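Local coordinates for protein putative dehydratase (Salmonella enterica subsp. enterica serovar Enteritidis, PDB 3TW9) that dehydrates D-gluconate to 2-dehydro-3-deoxy-D-gluconate with low activity in vitro, using one magnesium ion per subunit, at residues Cys63-Thr67 with Gln68-Ala72; Pro393-His397 with Gly398-Leu402. All coordinates share one frame; numbering follows the deposited sequence.

Contact 1: Cys63-Thr67 with Gln68-Ala72; sequences CATFT and QRIFA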
loop_
_atom_site.group_PDB
_atom_site.type_symbol
_atom_site.label_atom_id
_atom_site.label_comp_id
_atom_site.label_asym_id
_atom_site.label_seq_id
_atom_site.Cartn_x
_atom_site.Cartn_y
_atom_site.Cartn_z
ATOM N N CYS C 63 -12.309 -8.657 14.289
ATOM C CA CYS C 63 -11.620 -9.078 15.483
ATOM C C CYS C 63 -11.087 -7.876 16.245
ATOM O O CYS C 63 -10.433 -6.994 15.652
ATOM C CB CYS C 63 -10.472 -10.048 15.174
ATOM S SG CYS C 63 -9.812 -10.916 16.611
ATOM N N ALA C 64 -11.322 -7.894 17.565
ATOM C CA ALA C 64 -10.769 -6.911 18.500
ATOM C C ALA C 64 -10.018 -7.564 19.642
ATOM O O ALA C 64 -9.986 -7.030 20.757
ATOM C CB ALA C 64 -11.917 -5.988 19.045
ATOM N N THR C 65 -9.408 -8.725 19.385
ATOM C CA THR C 65 -8.838 -9.524 20.447
ATOM C C THR C 65 -7.431 -9.078 20.870
ATOM O O THR C 65 -6.428 -9.442 20.219
ATOM C CB THR C 65 -8.883 -11.027 20.061
ATOM O OG1 THR C 65 -10.238 -11.369 19.669
ATOM C CG2 THR C 65 -8.409 -11.931 21.204
ATOM N N PHE C 66 -7.405 -8.244 21.913
ATOM C CA PHE C 66 -6.261 -8.078 22.802
ATOM C C PHE C 66 -6.734 -8.790 24.065
ATOM O O PHE C 66 -7.395 -8.203 24.920
ATOM C CB PHE C 66 -6.000 -6.569 23.017
ATOM C CG PHE C 66 -4.976 -6.223 24.079
ATOM C CD1 PHE C 66 -4.075 -7.155 24.592
ATOM C CD2 PHE C 66 -4.892 -4.907 24.534
ATOM C CE1 PHE C 66 -3.135 -6.806 25.551
ATOM C CE2 PHE C 66 -3.939 -4.539 25.497
ATOM C CZ PHE C 66 -3.065 -5.496 26.013
ATOM N N THR C 67 -6.371 -10.068 24.172
ATOM C CA THR C 67 -6.957 -10.952 25.198
ATOM C C THR C 67 -6.738 -10.486 26.648
ATOM O O THR C 67 -7.670 -10.535 27.471
ATOM C CB THR C 67 -6.514 -12.437 25.012
ATOM O OG1 THR C 67 -7.354 -13.296 25.791
ATOM C CG2 THR C 67 -5.077 -12.672 25.472
ATOM N N GLN C 68 -5.535 -9.980 26.939
ATOM C CA GLN C 68 -5.184 -9.572 28.307
ATOM C C GLN C 68 -5.934 -8.322 28.783
ATOM O O GLN C 68 -5.924 -8.025 29.981
ATOM C CB GLN C 68 -3.683 -9.385 28.455
ATOM C CG GLN C 68 -2.855 -10.652 28.205
ATOM C CD GLN C 68 -2.435 -10.833 26.747
ATOM O OE1 GLN C 68 -2.930 -10.165 25.859
ATOM N NE2 GLN C 68 -1.521 -11.769 26.512
ATOM N N ARG C 69 -6.569 -7.600 27.863
ATOM C CA ARG C 69 -7.295 -6.373 28.232
ATOM C C ARG C 69 -8.682 -6.348 27.621
ATOM O O ARG C 69 -9.247 -5.285 27.369
ATOM C CB ARG C 69 -6.480 -5.099 27.914
ATOM C CG ARG C 69 -5.206 -4.920 28.751
ATOM C CD ARG C 69 -5.464 -4.611 30.225
ATOM N NE ARG C 69 -4.231 -4.396 30.988
ATOM C CZ ARG C 69 -3.448 -5.354 31.501
ATOM N NH1 ARG C 69 -3.767 -6.635 31.377
ATOM N NH2 ARG C 69 -2.343 -5.026 32.173
ATOM N N ILE C 70 -9.256 -7.541 27.428
ATOM C CA ILE C 70 -10.501 -7.678 26.712
ATOM C C ILE C 70 -11.647 -6.783 27.184
ATOM O O ILE C 70 -12.368 -6.258 26.358
ATOM C CB ILE C 70 -10.948 -9.185 26.606
ATOM C CG1 ILE C 70 -11.562 -9.470 25.236
ATOM C CG2 ILE C 70 -11.915 -9.588 27.729
ATOM C CD1 ILE C 70 -10.565 -9.485 24.105
ATOM N N PHE C 71 -11.784 -6.580 28.508
ATOM C CA PHE C 71 -12.902 -5.778 29.034
ATOM C C PHE C 71 -12.708 -4.298 28.748
ATOM O O PHE C 71 -13.671 -3.593 28.502
ATOM C CB PHE C 71 -13.141 -6.024 30.535
ATOM C CG PHE C 71 -13.536 -7.429 30.862
ATOM C CD1 PHE C 71 -14.701 -7.972 30.322
ATOM C CD2 PHE C 71 -12.789 -8.184 31.749
ATOM C CE1 PHE C 71 -15.097 -9.277 30.633
ATOM C CE2 PHE C 71 -13.175 -9.487 32.073
ATOM C CZ PHE C 71 -14.326 -10.032 31.509
ATOM N N ALA C 72 -11.450 -3.850 28.740
ATOM C CA ALA C 72 -11.126 -2.472 28.363
ATOM C C ALA C 72 -11.341 -2.193 26.864
ATOM O O ALA C 72 -11.790 -1.097 26.479
ATOM C CB ALA C 72 -9.691 -2.100 28.822
#
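With chi1 at 171°, F66 holds CG opposite its own backbone N, and its ring swings forward to lie alongside R69, while Q68, bent at chi2 (90°), folds its amide back toward the residues before it. The two meet the ring differently. R69 covers one face: CB sits 3.9 Å from the ring centroid, over the rim and not the middle, in a CH-pi contact, and CG follows at 3.5 Å from F66 CE2. Q68 reaches the edge, where its OE1 lies near the ring plane, 3.4 Å from F66 CE1. The same oxygen touches the methyl of T67, CG2 to OE1 being 3.3 Å. Amide NE2 of Q68, a substrate-binding residue, is hydrogen-bonded to a glycerol molecule, probably from the crystallisation liquor. R69 N donates to F66 O at 3.1 Å across the turn, while R69 NH1 curls back to the carbonyl of its own neighbour, Q68 O, at 2.9 Å, that oxygen lying in the guanidinium plane. R69 occupies the N-cap position of helix 70-85. Strand 59-63 leads into this turn, T65 OG1 bonds to A47 N of strand 46-53, T67 OG1 to D45 O, and F66 packs against P110, I111 and N114 around the start of helix 110-131.

Contact 2: Pro393-His397 with Gly398-Leu402; sequences PEIDH and GYAYL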
loop_
_atom_site.group_PDB
_atom_site.type_symbol
_atom_site.label_atom_id
_atom_site.label_comp_id
_atom_site.label_asym_id
_atom_site.label_seq_id
_atom_site.Cartn_x
_atom_site.Cartn_y
_atom_site.Cartn_z
ATOM N N PRO C 393 -11.135 -21.785 8.281
ATOM C CA PRO C 393 -10.390 -22.243 7.122
ATOM C C PRO C 393 -10.032 -23.717 7.186
ATOM O O PRO C 393 -9.801 -24.283 8.277
ATOM C CB PRO C 393 -9.097 -21.412 7.172
ATOM C CG PRO C 393 -9.444 -20.236 7.987
ATOM C CD PRO C 393 -10.405 -20.729 9.012
ATOM N N GLU C 394 -9.982 -24.317 6.005
ATOM C CA GLU C 394 -9.580 -25.710 5.845
ATOM C C GLU C 394 -8.071 -25.852 6.061
ATOM O O GLU C 394 -7.304 -25.186 5.384
ATOM C CB GLU C 394 -9.964 -26.150 4.428
ATOM C CG GLU C 394 -10.407 -27.565 4.299
ATOM C CD GLU C 394 -11.351 -28.013 5.412
ATOM O OE1 GLU C 394 -12.391 -27.353 5.647
ATOM O OE2 GLU C 394 -11.051 -29.045 6.047
ATOM N N ILE C 395 -7.667 -26.717 6.997
ATOM C CA ILE C 395 -6.251 -27.011 7.253
ATOM C C ILE C 395 -5.943 -28.403 6.712
ATOM O O ILE C 395 -6.454 -29.411 7.213
ATOM C CB ILE C 395 -5.886 -26.939 8.763
ATOM C CG1 ILE C 395 -6.387 -25.633 9.407
ATOM C CG2 ILE C 395 -4.375 -27.176 8.994
ATOM C CD1 ILE C 395 -5.709 -24.341 8.913
ATOM N N ASP C 396 -5.101 -28.446 5.689
ATOM C CA ASP C 396 -4.832 -29.681 4.968
ATOM C C ASP C 396 -3.351 -29.760 4.655
ATOM O O ASP C 396 -2.866 -29.112 3.739
ATOM C CB ASP C 396 -5.727 -29.749 3.711
ATOM C CG ASP C 396 -5.270 -30.804 2.695
ATOM O OD1 ASP C 396 -4.452 -31.672 3.051
ATOM O OD2 ASP C 396 -5.721 -30.741 1.522
ATOM N N HIS C 397 -2.662 -30.610 5.421
ATOM C CA HIS C 397 -1.243 -30.932 5.217
ATOM C C HIS C 397 -0.351 -29.716 5.037
ATOM O O HIS C 397 0.311 -29.549 4.013
ATOM C CB HIS C 397 -1.083 -31.948 4.089
ATOM C CG HIS C 397 -1.652 -33.292 4.442
ATOM N ND1 HIS C 397 -0.861 -34.380 4.744
ATOM C CD2 HIS C 397 -2.931 -33.703 4.606
ATOM C CE1 HIS C 397 -1.631 -35.410 5.055
ATOM N NE2 HIS C 397 -2.892 -35.022 4.989
ATOM N N GLY C 398 -0.379 -28.855 6.048
ATOM C CA GLY C 398 0.491 -27.689 6.097
ATOM C C GLY C 398 0.081 -26.510 5.243
ATOM O O GLY C 398 0.834 -25.531 5.124
ATOM N N TYR C 399 -1.086 -26.594 4.623
ATOM C CA TYR C 399 -1.648 -25.444 3.908
ATOM C C TYR C 399 -3.016 -25.114 4.415
ATOM O O TYR C 399 -3.794 -26.011 4.739
ATOM C CB TYR C 399 -1.730 -25.676 2.373
ATOM C CG TYR C 399 -0.414 -25.644 1.643
ATOM C CD1 TYR C 399 0.151 -24.439 1.231
ATOM C CD2 TYR C 399 0.291 -26.830 1.376
ATOM C CE1 TYR C 399 1.390 -24.409 0.555
ATOM C CE2 TYR C 399 1.517 -26.809 0.705
ATOM C CZ TYR C 399 2.054 -25.584 0.299
ATOM O OH TYR C 399 3.245 -25.522 -0.352
ATOM N N ALA C 400 -3.330 -23.819 4.461
ATOM C CA ALA C 400 -4.686 -23.384 4.736
ATOM C C ALA C 400 -5.401 -22.985 3.451
ATOM O O ALA C 400 -4.818 -22.330 2.560
ATOM C CB ALA C 400 -4.711 -22.231 5.736
ATOM N N TYR C 401 -6.676 -23.370 3.378
ATOM C CA TYR C 401 -7.522 -23.069 2.219
ATOM C C TYR C 401 -8.763 -22.327 2.699
ATOM O O TYR C 401 -9.596 -22.886 3.422
ATOM C CB TYR C 401 -7.899 -24.353 1.429
ATOM C CG TYR C 401 -6.706 -25.158 0.959
ATOM C CD1 TYR C 401 -6.115 -24.902 -0.273
ATOM C CD2 TYR C 401 -6.146 -26.159 1.764
ATOM C CE1 TYR C 401 -5.000 -25.614 -0.701
ATOM C CE2 TYR C 401 -5.039 -26.876 1.345
ATOM C CZ TYR C 401 -4.472 -26.602 0.109
ATOM O OH TYR C 401 -3.371 -27.300 -0.311
ATOM N N LEU C 402 -8.861 -21.052 2.333
ATOM C CA LEU C 402 -10.025 -20.255 2.669
ATOM C C LEU C 402 -11.208 -20.697 1.829
ATOM O O LEU C 402 -11.036 -20.998 0.648
ATOM C CB LEU C 402 -9.762 -18.776 2.368
ATOM C CG LEU C 402 -8.886 -17.967 3.320
ATOM C CD1 LEU C 402 -8.724 -16.551 2.747
ATOM C CD2 LEU C 402 -9.443 -17.920 4.738
HETATM O O HOH W 1 -2.473 -29.224 0.952
#
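A beta hairpin with a two-residue loop, H397-G398, forming a type I' turn from D396 to Y399, joins strands 394-396 and 399-401 in the C-terminal part of this enolase-superfamily enzyme. E394 and Y401 form its hydrogen-bonded antiparallel pair: Y401 N donates to E394 O at 2.8 Å, and E394 N returns a bond to Y401 O at 3.0 Å. Nearer the turn, D396 N meets Y399 O at 2.9 Å. I395 and A400 make the non-hydrogen-bonded pair, with I395 CD1 resting on A400 CB at 3.9 Å; this side faces L149 of strand 147-152. On the other side Y401, its CG beside the backbone N (chi1 -56°), lies obliquely to the D396 carboxylate, whose plane is turned 42° from the ring. The ring edge of Y401 meets D396, Y401 CE2 standing 3.8 Å from D396 CB. D396 O accepts a bent bond from Y399 N, which approaches well above the carbonyl plane. A water near the ring plane of Y401 spans the strands, donating to D396 O at 2.8 Å and lying a short 2.5 Å from Y401 OH, with the direction of that bond left open. Through these two bonds the water links the phenol of Y401 to a backbone carbonyl of the turn.

In the fold
Contacts 1 and 2 illustrate how local turns can serve different parts of one enzyme. Residues 63-72 belong to the N-terminal domain and residues 393-402 to the barrel-forming C-terminal domain; their centres are 27 Å apart and their nearest atoms about 12 Å, without touching. Contact 1 belongs to the substrate site itself: it contains Q68, and the side chain of T67 lies about 4 Å from that of D354, another substrate-binding residue contributed by the C-terminal domain. Contact 2 is more remote, the side chain of I395 lying about 11 Å from that of the substrate-binding E377. Its hairpin adds to strand 147-152, which pairs with strand 376-377.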